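Local coordinates for COG0546: Predicted phosphatases (PDB 2AH5), which is of unknown function but, as a haloacid dehalogenase-like family member, is probably a phosphatase, at residues Phe8-Gly13 with Lys164-Gly169; Ser73-Lys78 with Thr106-Ser111; Gly128-Ser133 with Ile143-Gln148. One frame throughout, in Å; residues are numbered along the deposited sequence.

Contact 1 of 3, residues Phe8-Gly13 with Lys164-Gly169; sequences FFDLDG and KFDMLG
D10 and D166 meet through their carboxylates and make the whole of this small buried contact. D10 lies just past the end of strand 6-9. D166 sits in the first turn of helix 164-173. Their CA atoms are 7.4 Å apart and both CB atoms point across the gap. D10 OD2 lies 2.7 Å from D166 OD2 and 3.1 Å from D166 OD1, so one oxygen of D10 faces both oxygens of D166. The two carboxylate planes are nearly perpendicular, 89° apart. D10 holds CG anti to its own N (chi1 -158°), which carries the acid toward the helix. Its other oxygen, OD1, is turned back to the chain. L11 N donates to D10 OD1 at 2.9 Å, on the anti side and 34° out of the carboxylate plane.

D10 and D12 fit the DxDx(T/V) motif of haloacid dehalogenase-like enzymes. In relatives the first aspartate is the nucleophile. D162 and D166 resemble the acidic motif that binds magnesium in that family, and D10, D162 and D166 probably mark the same site. Around D166, the backbone N of D162 gives OD2 a weak hydrogen bond, and K139 makes a long, weak ion pair with OD1. D162 OD1 also comes close to D10 OD2.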
ATOM      1  N   PHE A   8      -1.005 -11.701   1.344  1.00 11.76           N
ATOM      2  CA  PHE A   8      -1.478 -10.425   0.781  1.00 12.37           C
ATOM      3  C   PHE A   8      -0.398  -9.349   0.989  1.00 12.21           C
ATOM      4  O   PHE A   8       0.180  -9.260   2.070  1.00 12.60           O
ATOM      5  CB  PHE A   8      -2.759  -9.934   1.489  1.00 12.29           C
ATOM      6  CG  PHE A   8      -3.955 -10.849   1.347  1.00 11.07           C
ATOM      7  CD1 PHE A   8      -3.960 -11.919   0.445  1.00 12.20           C
ATOM      8  CD2 PHE A   8      -5.116 -10.581   2.089  1.00 12.45           C
ATOM      9  CE1 PHE A   8      -5.093 -12.740   0.306  1.00 12.26           C
ATOM     10  CE2 PHE A   8      -6.263 -11.389   1.943  1.00 14.29           C
ATOM     11  CZ  PHE A   8      -6.250 -12.465   1.069  1.00 13.19           C
ATOM     12  N   PHE A   9      -0.208  -8.487  -0.004  1.00 12.61           N
ATOM     13  CA  PHE A   9       0.775  -7.422   0.089  1.00 12.51           C
ATOM     14  C   PHE A   9       0.112  -6.065  -0.131  1.00 12.63           C
ATOM     15  O   PHE A   9      -0.712  -5.937  -1.045  1.00 12.60           O
ATOM     16  CB  PHE A   9       1.796  -7.589  -1.010  1.00 13.52           C
ATOM     17  CG  PHE A   9       2.746  -8.708  -0.784  1.00 13.63           C
ATOM     18  CD1 PHE A   9       2.415  -9.983  -1.188  1.00 16.76           C
ATOM     19  CD2 PHE A   9       3.970  -8.471  -0.188  1.00 16.01           C
ATOM     20  CE1 PHE A   9       3.310 -11.030  -0.998  1.00 17.49           C
ATOM     21  CE2 PHE A   9       4.891  -9.524  -0.010  1.00 17.96           C
ATOM     22  CZ  PHE A   9       4.537 -10.788  -0.410  1.00 16.17           C
ATOM     23  N   ASP A  10       0.449  -5.067   0.689  1.00 12.79           N
ATOM     24  CA  ASP A  10       0.202  -3.658   0.308  1.00 14.00           C
ATOM     25  C   ASP A  10       1.175  -3.362  -0.864  1.00 14.09           C
ATOM     26  O   ASP A  10       2.142  -4.088  -1.059  1.00 14.02           O
ATOM     27  CB  ASP A  10       0.464  -2.689   1.492  1.00 14.06           C
ATOM     28  CG  ASP A  10      -0.266  -1.331   1.332  1.00 18.18           C
ATOM     29  OD1 ASP A  10      -0.850  -1.044   0.258  1.00 21.35           O
ATOM     30  OD2 ASP A  10      -0.260  -0.528   2.299  1.00 23.03           O
ATOM     31  N   LEU A  11       0.919  -2.311  -1.637  1.00 14.67           N
ATOM     32  CA  LEU A  11       1.699  -2.005  -2.854  1.00 14.09           C
ATOM     33  C   LEU A  11       2.647  -0.870  -2.535  1.00 15.07           C
ATOM     34  O   LEU A  11       3.808  -1.110  -2.284  1.00 14.25           O
ATOM     35  CB  LEU A  11       0.776  -1.619  -4.027  1.00 15.01           C
ATOM     36  CG  LEU A  11       1.430  -1.371  -5.392  1.00 15.45           C
ATOM     37  CD1 LEU A  11       2.294  -2.556  -5.830  1.00 16.51           C
ATOM     38  CD2 LEU A  11       0.335  -1.092  -6.446  1.00 15.41           C
ATOM     39  N   ASP A  12       2.140   0.366  -2.547  1.00 14.68           N
ATOM     40  CA  ASP A  12       2.927   1.547  -2.177  1.00 15.90           C
ATOM     41  C   ASP A  12       3.468   1.418  -0.768  1.00 15.41           C
ATOM     42  O   ASP A  12       2.745   1.032   0.135  1.00 17.36           O
ATOM     43  CB  ASP A  12       2.058   2.803  -2.218  1.00 16.48           C
ATOM     44  CG  ASP A  12       1.465   3.031  -3.548  1.00 20.29           C
ATOM     45  OD1 ASP A  12       2.159   3.608  -4.385  1.00 22.18           O
ATOM     46  OD2 ASP A  12       0.311   2.599  -3.779  1.00 26.06           O
ATOM     47  N   GLY A  13       4.738   1.738  -0.578  1.00 15.12           N
ATOM     48  CA  GLY A  13       5.336   1.734   0.745  1.00 14.82           C
ATOM     49  C   GLY A  13       5.729   0.369   1.259  1.00 14.36           C
ATOM     50  O   GLY A  13       6.333   0.265   2.306  1.00 14.53           O
ATOM     51  N   LYS A 164      -0.695   1.876   9.472  1.00 14.21           N
ATOM     52  CA  LYS A 164      -1.774   1.631  10.422  1.00 15.56           C
ATOM     53  C   LYS A 164      -3.036   1.148   9.708  1.00 14.66           C
ATOM     54  O   LYS A 164      -3.810   0.365  10.264  1.00 15.24           O
ATOM     55  CB  LYS A 164      -2.062   2.907  11.236  1.00 16.48           C
ATOM     56  CG  LYS A 164      -2.467   4.088  10.386  1.00 19.44           C
ATOM     57  CD  LYS A 164      -2.356   5.413  11.137  1.00 25.88           C
ATOM     58  CE  LYS A 164      -3.587   5.655  11.986  1.00 30.08           C
ATOM     59  NZ  LYS A 164      -3.846   7.129  12.197  1.00 33.42           N
ATOM     60  N   PHE A 165      -3.254   1.613   8.479  1.00 14.67           N
ATOM     61  CA  PHE A 165      -4.433   1.164   7.706  1.00 15.60           C
ATOM     62  C   PHE A 165      -4.383  -0.335   7.378  1.00 15.34           C
ATOM     63  O   PHE A 165      -5.398  -1.013   7.423  1.00 15.01           O
ATOM     64  CB  PHE A 165      -4.600   2.020   6.448  1.00 16.77           C
ATOM     65  CG  PHE A 165      -4.627   3.496   6.739  1.00 17.27           C
ATOM     66  CD1 PHE A 165      -5.817   4.122   7.067  1.00 20.35           C
ATOM     67  CD2 PHE A 165      -3.457   4.252   6.697  1.00 19.57           C
ATOM     68  CE1 PHE A 165      -5.849   5.506   7.350  1.00 20.93           C
ATOM     69  CE2 PHE A 165      -3.476   5.621   6.977  1.00 21.33           C
ATOM     70  CZ  PHE A 165      -4.678   6.236   7.317  1.00 20.36           C
ATOM     71  N   ASP A 166      -3.187  -0.841   7.082  1.00 14.09           N
ATOM     72  CA  ASP A 166      -2.976  -2.275   6.860  1.00 13.91           C
ATOM     73  C   ASP A 166      -3.210  -3.035   8.161  1.00 14.01           C
ATOM     74  O   ASP A 166      -3.811  -4.084   8.155  1.00 14.07           O
ATOM     75  CB  ASP A 166      -1.526  -2.535   6.412  1.00 12.63           C
ATOM     76  CG  ASP A 166      -1.241  -2.010   5.006  1.00 16.10           C
ATOM     77  OD1 ASP A 166      -2.147  -2.068   4.148  1.00 19.60           O
ATOM     78  OD2 ASP A 166      -0.139  -1.485   4.775  1.00 17.78           O
HETATM   79  N   MSE A 167      -2.705  -2.499   9.275  1.00 14.85           N
HETATM   80  CA  MSE A 167      -2.818  -3.201  10.557  1.00 16.34           C
HETATM   81  C   MSE A 167      -4.285  -3.266  10.987  1.00 16.71           C
HETATM   82  O   MSE A 167      -4.766  -4.317  11.415  1.00 17.90           O
HETATM   83  CB  MSE A 167      -1.998  -2.501  11.653  1.00 16.76           C
HETATM   84  CG  MSE A 167      -0.510  -2.331  11.369  1.00 18.11           C
HETATM   85 SE   MSE A 167       0.457  -4.045  11.226  1.00 28.75          SE
HETATM   86  CE  MSE A 167       0.335  -4.371   9.216  1.00 22.59           C
ATOM     87  N   LEU A 168      -4.992  -2.146  10.865  1.00 18.14           N
ATOM     88  CA  LEU A 168      -6.414  -2.102  11.246  1.00 19.00           C
ATOM     89  C   LEU A 168      -7.262  -2.952  10.297  1.00 19.05           C
ATOM     90  O   LEU A 168      -8.191  -3.631  10.729  1.00 19.84           O
ATOM     91  CB  LEU A 168      -6.939  -0.670  11.248  1.00 20.84           C
ATOM     92  CG  LEU A 168      -6.517   0.214  12.423  1.00 22.45           C
ATOM     93  CD1 LEU A 168      -6.848   1.652  12.123  1.00 24.22           C
ATOM     94  CD2 LEU A 168      -7.184  -0.247  13.708  1.00 25.88           C
ATOM     95  N   GLY A 169      -6.949  -2.899   9.003  1.00 18.60           N
ATOM     96  CA  GLY A 169      -7.600  -3.776   8.025  1.00 17.57           C
ATOM     97  C   GLY A 169      -7.498  -5.243   8.412  1.00 17.27           C
ATOM     98  O   GLY A 169      -8.485  -5.994   8.320  1.00 16.91           O
TER

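Contact 2 of 3, residues Ser73-Lys78 with Thr106-Ser111; sequences SYYKAK and TTKDTS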
ATOM      1  N   SER A  73      -4.182  14.270 -11.930  1.00 22.10           N
ATOM      2  CA  SER A  73      -3.682  14.744 -13.229  1.00 22.03           C
ATOM      3  C   SER A  73      -2.159  14.673 -13.381  1.00 22.38           C
ATOM      4  O   SER A  73      -1.649  14.446 -14.493  1.00 24.31           O
ATOM      5  CB  SER A  73      -4.176  16.181 -13.538  1.00 21.70           C
ATOM      6  OG  SER A  73      -3.323  17.196 -12.996  1.00 19.71           O
ATOM      7  N   TYR A  74      -1.423  14.896 -12.296  1.00 21.62           N
ATOM      8  CA  TYR A  74       0.003  14.667 -12.327  1.00 20.45           C
ATOM      9  C   TYR A  74       0.267  13.153 -12.180  1.00 19.27           C
ATOM     10  O   TYR A  74       1.073  12.574 -12.921  1.00 18.51           O
ATOM     11  CB  TYR A  74       0.727  15.465 -11.235  1.00 20.52           C
ATOM     12  CG  TYR A  74       2.224  15.274 -11.268  1.00 21.76           C
ATOM     13  CD1 TYR A  74       3.061  16.191 -11.923  1.00 21.69           C
ATOM     14  CD2 TYR A  74       2.803  14.156 -10.682  1.00 20.01           C
ATOM     15  CE1 TYR A  74       4.453  16.007 -11.961  1.00 22.37           C
ATOM     16  CE2 TYR A  74       4.186  13.955 -10.725  1.00 21.74           C
ATOM     17  CZ  TYR A  74       5.005  14.886 -11.360  1.00 22.91           C
ATOM     18  OH  TYR A  74       6.367  14.664 -11.407  1.00 23.25           O
ATOM     19  N   TYR A  75      -0.431  12.512 -11.247  1.00 18.82           N
ATOM     20  CA  TYR A  75      -0.060  11.139 -10.871  1.00 18.70           C
ATOM     21  C   TYR A  75      -0.234  10.119 -12.002  1.00 19.91           C
ATOM     22  O   TYR A  75       0.659   9.294 -12.260  1.00 18.92           O
ATOM     23  CB  TYR A  75      -0.781  10.685  -9.595  1.00 17.42           C
ATOM     24  CG  TYR A  75      -0.061   9.500  -9.009  1.00 16.23           C
ATOM     25  CD1 TYR A  75       1.106   9.680  -8.274  1.00 15.98           C
ATOM     26  CD2 TYR A  75      -0.504   8.205  -9.252  1.00 17.25           C
ATOM     27  CE1 TYR A  75       1.829   8.596  -7.774  1.00 15.91           C
ATOM     28  CE2 TYR A  75       0.219   7.095  -8.762  1.00 14.78           C
ATOM     29  CZ  TYR A  75       1.378   7.318  -8.014  1.00 17.56           C
ATOM     30  OH  TYR A  75       2.085   6.253  -7.508  1.00 18.13           O
ATOM     31  N   LYS A  76      -1.380  10.177 -12.675  1.00 21.66           N
ATOM     32  CA  LYS A  76      -1.679   9.242 -13.774  1.00 23.01           C
ATOM     33  C   LYS A  76      -0.702   9.351 -14.942  1.00 23.07           C
ATOM     34  O   LYS A  76      -0.257   8.331 -15.499  1.00 23.62           O
ATOM     35  CB  LYS A  76      -3.135   9.422 -14.253  1.00 24.00           C
ATOM     36  CG  LYS A  76      -4.179   8.936 -13.241  1.00 24.85           C
ATOM     37  CD  LYS A  76      -4.128   7.392 -13.056  1.00 30.30           C
ATOM     38  CE  LYS A  76      -5.332   6.687 -13.676  1.00 28.95           C
ATOM     39  NZ  LYS A  76      -5.213   5.200 -13.552  1.00 30.83           N
ATOM     40  N   ALA A  77      -0.340  10.575 -15.295  1.00 22.86           N
ATOM     41  CA  ALA A  77       0.523  10.842 -16.445  1.00 22.92           C
ATOM     42  C   ALA A  77       2.014  10.782 -16.134  1.00 23.01           C
ATOM     43  O   ALA A  77       2.816  10.488 -17.024  1.00 22.85           O
ATOM     44  CB  ALA A  77       0.176  12.209 -17.069  1.00 23.13           C
ATOM     45  N   LYS A  78       2.387  11.057 -14.879  1.00 22.04           N
ATOM     46  CA  LYS A  78       3.792  11.268 -14.527  1.00 22.15           C
ATOM     47  C   LYS A  78       4.203  10.569 -13.228  1.00 20.42           C
ATOM     48  O   LYS A  78       5.217   9.872 -13.195  1.00 19.95           O
ATOM     49  CB  LYS A  78       4.123  12.766 -14.420  1.00 22.40           C
ATOM     50  CG  LYS A  78       4.391  13.467 -15.759  1.00 24.33           C
ATOM     51  CD  LYS A  78       4.822  14.970 -15.622  1.00 24.82           C
ATOM     52  CE  LYS A  78       6.100  15.169 -14.789  1.00 27.83           C
ATOM     53  NZ  LYS A  78       7.321  14.593 -15.435  1.00 30.13           N
ATOM     54  N   THR A 106      -4.638  -3.333  -2.026  1.00 14.18           N
ATOM     55  CA  THR A 106      -4.248  -1.939  -1.892  1.00 14.47           C
ATOM     56  C   THR A 106      -5.489  -1.037  -1.931  1.00 14.44           C
ATOM     57  O   THR A 106      -6.535  -1.446  -2.415  1.00 14.35           O
ATOM     58  CB  THR A 106      -3.274  -1.517  -3.042  1.00 13.96           C
ATOM     59  OG1 THR A 106      -2.863  -0.148  -2.855  1.00 14.39           O
ATOM     60  CG2 THR A 106      -3.940  -1.705  -4.445  1.00 15.25           C
ATOM     61  N   THR A 107      -5.364   0.194  -1.430  1.00 15.13           N
ATOM     62  CA  THR A 107      -6.462   1.144  -1.606  1.00 16.10           C
ATOM     63  C   THR A 107      -6.175   2.093  -2.767  1.00 16.23           C
ATOM     64  O   THR A 107      -6.974   2.981  -3.029  1.00 16.14           O
ATOM     65  CB  THR A 107      -6.803   1.927  -0.335  1.00 17.10           C
ATOM     66  OG1 THR A 107      -5.608   2.512   0.180  1.00 18.62           O
ATOM     67  CG2 THR A 107      -7.439   1.013   0.711  1.00 18.60           C
ATOM     68  N   LYS A 108      -5.054   1.905  -3.472  1.00 16.13           N
ATOM     69  CA  LYS A 108      -4.915   2.440  -4.845  1.00 16.92           C
ATOM     70  C   LYS A 108      -6.036   1.827  -5.700  1.00 15.75           C
ATOM     71  O   LYS A 108      -6.447   0.686  -5.444  1.00 14.43           O
ATOM     72  CB  LYS A 108      -3.561   2.051  -5.456  1.00 18.74           C
ATOM     73  CG  LYS A 108      -3.035   2.983  -6.535  1.00 23.03           C
ATOM     74  CD  LYS A 108      -1.510   2.986  -6.524  1.00 27.51           C
ATOM     75  CE  LYS A 108      -0.989   4.420  -6.720  1.00 29.24           C
ATOM     76  NZ  LYS A 108       0.298   4.683  -6.023  1.00 29.72           N
ATOM     77  N   ASP A 109      -6.541   2.574  -6.685  1.00 14.66           N
ATOM     78  CA  ASP A 109      -7.540   2.010  -7.610  1.00 16.23           C
ATOM     79  C   ASP A 109      -6.977   0.744  -8.259  1.00 14.66           C
ATOM     80  O   ASP A 109      -5.785   0.691  -8.597  1.00 14.74           O
ATOM     81  CB  ASP A 109      -7.865   2.985  -8.741  1.00 16.85           C
ATOM     82  CG  ASP A 109      -8.660   4.181  -8.286  1.00 21.80           C
ATOM     83  OD1 ASP A 109      -8.917   4.320  -7.073  1.00 27.71           O
ATOM     84  OD2 ASP A 109      -9.034   4.992  -9.163  1.00 28.26           O
ATOM     85  N   THR A 110      -7.830  -0.255  -8.467  1.00 14.25           N
ATOM     86  CA  THR A 110      -7.393  -1.508  -9.073  1.00 13.65           C
ATOM     87  C   THR A 110      -6.564  -1.290 -10.349  1.00 13.73           C
ATOM     88  O   THR A 110      -5.486  -1.847 -10.502  1.00 13.07           O
ATOM     89  CB  THR A 110      -8.580  -2.413  -9.379  1.00 13.20           C
ATOM     90  OG1 THR A 110      -9.254  -2.744  -8.149  1.00 14.48           O
ATOM     91  CG2 THR A 110      -8.106  -3.684 -10.070  1.00 13.94           C
ATOM     92  N   SER A 111      -7.065  -0.478 -11.264  1.00 14.36           N
ATOM     93  CA  SER A 111      -6.388  -0.317 -12.552  1.00 15.60           C
ATOM     94  C   SER A 111      -5.012   0.340 -12.420  1.00 15.41           C
ATOM     95  O   SER A 111      -4.066  -0.086 -13.096  1.00 15.49           O
ATOM     96  CB  SER A 111      -7.266   0.458 -13.534  1.00 16.02           C
ATOM     97  OG  SER A 111      -7.540   1.741 -13.023  1.00 19.01           O
TER
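The hydroxyl of Y75 and the ammonium of K108 approach from opposite directions and join. K108 NZ donates to Y75 OH at 2.8 Å. K108 CE is 3.6 Å from Y75 CE2, while K108 NZ stands 3.5 Å from Y75 CZ and meets the ring obliquely. Y75 reaches out because CG is anti to its backbone N (chi1 -162°). K108 also starts with CG anti to N, then bends at its third and fourth torsions to bring NZ to the hydroxyl. The same NZ forms a salt bridge with D12 OD1, so a carboxylate and a phenol oxygen both grip it. The root of K108 is held as well. K108 N donates to T106 OG1 at 3.1 Å, closing an ST turn after strand 102-106.

Helix 64-79, which carries Y75, belongs to the helical cap inserted between strands 16-17 and 84-85, as in haloacid dehalogenase-like proteins with a C1-type cap. K108 belongs to the core domain, so the bond links cap to core. T106 stands where such proteins place the threonine or serine of their second motif. The Y75 ring is packed by I22 and A25 of helix 19-33 and by M116 of helix 110-119.

Nearer solvent, K76 sends its long chain toward the start of helix 110-119. K76 NZ stops 4.2 Å from S111 OG and hydrogen-bonds T112 OG1 instead. D109 OD2 is 5.8 Å from K76 NZ, too far for a salt bridge, though a weak attraction is possible.

Contact 3 of 3, residues Gly128-Ser133 with Ile143-Gln148; sequences GIYGSS and IHQALQ
Strand 128-132 and helix 139-149 approach most closely at Y130 and A146, whose CA atoms are 6.7 Å apart. The chain leaves the strand near S133 and turns back, so the helix lies against one face of the sheet. The strand is at the sheet's edge within this chain. Helix residues 143-148 keep regular i to i+4 bonds. The connection is set by side chains and one water.

Y130 points at the helix, with CG anti to its carbonyl carbon (chi1 -61°). One face of its ring takes the backbone of A146, whose CA lies over that face, offset toward the rim. A146 CB touches Y130 CD2 at 4.0 Å. Q145 comes to the other delta carbon, where Q145 NE2 is 4.0 Å from Y130 CD1. The amide and ring planes are inclined by 56°, so this is no flat stack. Y130 OH is bound elsewhere, to H150 NE2.

This strand-helix pair opens the crossover of a Rossmann-like fold. The helix carries the chain across the sheet to strand 157-161. A146 also rests on F8 of strand 6-9 and T105 of strand 102-106, while Y130 stays at the edge.

Q145 is extended from CG anti to its N (chi1 -178°). That places OE1 beside a water near the end of the strand. The water donates to G131 O at 2.7 Å and also to Q145 OE1. It accepts from S133 OG, with the water oxygen 2.7 Å from that hydroxyl. Direct contact between S133 OG and Q145 OE1 is loose, at 4.3 Å.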
ATOM      1  N   GLY A 128      -3.673 -12.435  -8.032  1.00 14.65           N
ATOM      2  CA  GLY A 128      -4.756 -11.458  -8.048  1.00 13.27           C
ATOM      3  C   GLY A 128      -4.231 -10.125  -7.577  1.00 13.00           C
ATOM      4  O   GLY A 128      -3.329 -10.073  -6.759  1.00 12.00           O
ATOM      5  N   ILE A 129      -4.791  -9.055  -8.119  1.00 13.17           N
ATOM      6  CA  ILE A 129      -4.470  -7.720  -7.692  1.00 12.90           C
ATOM      7  C   ILE A 129      -5.802  -7.007  -7.463  1.00 13.08           C
ATOM      8  O   ILE A 129      -6.618  -6.861  -8.394  1.00 11.67           O
ATOM      9  CB  ILE A 129      -3.616  -6.961  -8.738  1.00 13.46           C
ATOM     10  CG1 ILE A 129      -2.276  -7.676  -8.981  1.00 14.08           C
ATOM     11  CG2 ILE A 129      -3.436  -5.451  -8.309  1.00 14.16           C
ATOM     12  CD1 ILE A 129      -1.357  -6.955  -9.949  1.00 13.99           C
ATOM     13  N   TYR A 130      -5.999  -6.580  -6.220  1.00 12.52           N
ATOM     14  CA  TYR A 130      -7.258  -5.989  -5.735  1.00 13.83           C
ATOM     15  C   TYR A 130      -6.977  -4.589  -5.198  1.00 13.89           C
ATOM     16  O   TYR A 130      -6.135  -4.424  -4.312  1.00 12.93           O
ATOM     17  CB  TYR A 130      -7.868  -6.894  -4.659  1.00 14.48           C
ATOM     18  CG  TYR A 130      -8.173  -8.268  -5.240  1.00 14.97           C
ATOM     19  CD1 TYR A 130      -9.322  -8.457  -5.994  1.00 18.40           C
ATOM     20  CD2 TYR A 130      -7.286  -9.339  -5.097  1.00 16.70           C
ATOM     21  CE1 TYR A 130      -9.617  -9.676  -6.569  1.00 18.35           C
ATOM     22  CE2 TYR A 130      -7.573 -10.606  -5.685  1.00 16.34           C
ATOM     23  CZ  TYR A 130      -8.751 -10.740  -6.424  1.00 17.96           C
ATOM     24  OH  TYR A 130      -9.143 -11.928  -7.032  1.00 20.50           O
ATOM     25  N   GLY A 131      -7.660  -3.593  -5.752  1.00 14.13           N
ATOM     26  CA  GLY A 131      -7.527  -2.198  -5.265  1.00 14.15           C
ATOM     27  C   GLY A 131      -8.908  -1.637  -4.922  1.00 14.73           C
ATOM     28  O   GLY A 131      -9.879  -2.391  -4.836  1.00 14.61           O
ATOM     29  N   SER A 132      -8.985  -0.327  -4.715  1.00 14.79           N
ATOM     30  CA  SER A 132     -10.225   0.295  -4.287  1.00 16.69           C
ATOM     31  C   SER A 132     -11.199   0.369  -5.464  1.00 16.86           C
ATOM     32  O   SER A 132     -10.780   0.472  -6.621  1.00 16.02           O
ATOM     33  CB  SER A 132      -9.974   1.688  -3.734  1.00 16.65           C
ATOM     34  OG  SER A 132      -9.418   2.505  -4.731  1.00 21.70           O
ATOM     35  N   SER A 133     -12.486   0.375  -5.120  1.00 18.56           N
ATOM     36  CA  SER A 133     -13.604   0.239  -6.078  1.00 20.49           C
ATOM     37  C   SER A 133     -14.878   0.542  -5.298  1.00 22.19           C
ATOM     38  O   SER A 133     -14.812   0.796  -4.084  1.00 21.86           O
ATOM     39  CB  SER A 133     -13.674  -1.194  -6.612  1.00 20.67           C
ATOM     40  OG  SER A 133     -14.170  -2.114  -5.633  1.00 22.45           O
ATOM     41  N   ILE A 143      -9.533  -6.457   1.433  1.00 12.59           N
ATOM     42  CA  ILE A 143      -9.119  -7.730   2.034  1.00 12.98           C
ATOM     43  C   ILE A 143     -10.286  -8.737   1.970  1.00 13.57           C
ATOM     44  O   ILE A 143     -10.099  -9.892   1.541  1.00 13.27           O
ATOM     45  CB  ILE A 143      -8.645  -7.513   3.498  1.00 12.87           C
ATOM     46  CG1 ILE A 143      -7.333  -6.710   3.534  1.00 11.74           C
ATOM     47  CG2 ILE A 143      -8.515  -8.829   4.251  1.00 14.25           C
ATOM     48  CD1 ILE A 143      -6.800  -6.337   4.910  1.00 12.13           C
ATOM     49  N   HIS A 144     -11.483  -8.296   2.382  1.00 14.38           N
ATOM     50  CA  HIS A 144     -12.685  -9.132   2.228  1.00 15.33           C
ATOM     51  C   HIS A 144     -12.849  -9.657   0.803  1.00 14.93           C
ATOM     52  O   HIS A 144     -13.135 -10.836   0.595  1.00 15.37           O
ATOM     53  CB  HIS A 144     -13.968  -8.373   2.614  1.00 16.39           C
ATOM     54  CG  HIS A 144     -14.236  -8.326   4.093  1.00 18.90           C
ATOM     55  ND1 HIS A 144     -14.212  -9.447   4.903  1.00 22.13           N
ATOM     56  CD2 HIS A 144     -14.537  -7.284   4.904  1.00 21.22           C
ATOM     57  CE1 HIS A 144     -14.480  -9.092   6.149  1.00 21.64           C
ATOM     58  NE2 HIS A 144     -14.685  -7.788   6.174  1.00 21.84           N
ATOM     59  N   GLN A 145     -12.713  -8.770  -0.171  1.00 14.87           N
ATOM     60  CA  GLN A 145     -12.853  -9.166  -1.562  1.00 15.10           C
ATOM     61  C   GLN A 145     -11.816 -10.247  -1.958  1.00 14.20           C
ATOM     62  O   GLN A 145     -12.174 -11.260  -2.593  1.00 14.44           O
ATOM     63  CB  GLN A 145     -12.745  -7.950  -2.465  1.00 15.81           C
ATOM     64  CG  GLN A 145     -12.935  -8.328  -3.925  1.00 18.49           C
ATOM     65  CD  GLN A 145     -12.926  -7.158  -4.867  1.00 23.50           C
ATOM     66  OE1 GLN A 145     -12.735  -6.004  -4.460  1.00 29.11           O
ATOM     67  NE2 GLN A 145     -13.160  -7.448  -6.157  1.00 22.74           N
ATOM     68  N   ALA A 146     -10.548 -10.010  -1.612  1.00 12.43           N
ATOM     69  CA  ALA A 146      -9.475 -10.979  -1.866  1.00 13.22           C
ATOM     70  C   ALA A 146      -9.796 -12.346  -1.242  1.00 14.06           C
ATOM     71  O   ALA A 146      -9.705 -13.379  -1.914  1.00 15.00           O
ATOM     72  CB  ALA A 146      -8.101 -10.449  -1.380  1.00 12.93           C
ATOM     73  N   LEU A 147     -10.195 -12.350   0.029  1.00 14.16           N
ATOM     74  CA  LEU A 147     -10.478 -13.598   0.742  1.00 14.44           C
ATOM     75  C   LEU A 147     -11.649 -14.364   0.116  1.00 15.18           C
ATOM     76  O   LEU A 147     -11.518 -15.557  -0.224  1.00 15.38           O
ATOM     77  CB  LEU A 147     -10.778 -13.331   2.216  1.00 14.93           C
ATOM     78  CG  LEU A 147      -9.674 -12.900   3.191  1.00 13.69           C
ATOM     79  CD1 LEU A 147     -10.354 -12.449   4.449  1.00 14.52           C
ATOM     80  CD2 LEU A 147      -8.729 -14.064   3.469  1.00 16.36           C
ATOM     81  N   GLN A 148     -12.772 -13.667  -0.060  1.00 14.90           N
ATOM     82  CA  GLN A 148     -13.970 -14.279  -0.638  1.00 15.58           C
ATOM     83  C   GLN A 148     -13.773 -14.779  -2.073  1.00 15.76           C
ATOM     84  O   GLN A 148     -14.131 -15.914  -2.378  1.00 16.91           O
ATOM     85  CB  GLN A 148     -15.170 -13.345  -0.502  1.00 15.43           C
ATOM     86  CG  GLN A 148     -15.470 -13.079   0.967  1.00 18.09           C
ATOM     87  CD  GLN A 148     -16.593 -12.094   1.192  1.00 21.06           C
ATOM     88  OE1 GLN A 148     -17.395 -11.816   0.292  1.00 23.00           O
ATOM     89  NE2 GLN A 148     -16.659 -11.561   2.406  1.00 21.70           N
TER
HETATM   90  O   HOH W   1     -12.067  -3.837  -5.623  1.00 27.64           O

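How the contacts relate
Contact 1 opens at the end of the first strand, 6-9, and closes only at helix 164-173. Its long loop holds the other two contacts. Contact 2 opens in the cap helix 64-79 and closes after strand 102-106. Contact 3 then opens on strand 128-132 and closes on helix 139-149. Contacts 2 and 3 are in series and neither crosses the other. D12 and K108 tie contact 1 to contact 2 at the probable active site. Contacts 2 and 3 meet where T106 and K108 pair with Y130 and S132 of the adjacent parallel strand. F8 packs on A146 and L147, tying contact 1 to contact 3 between the sheet and helix 139-149.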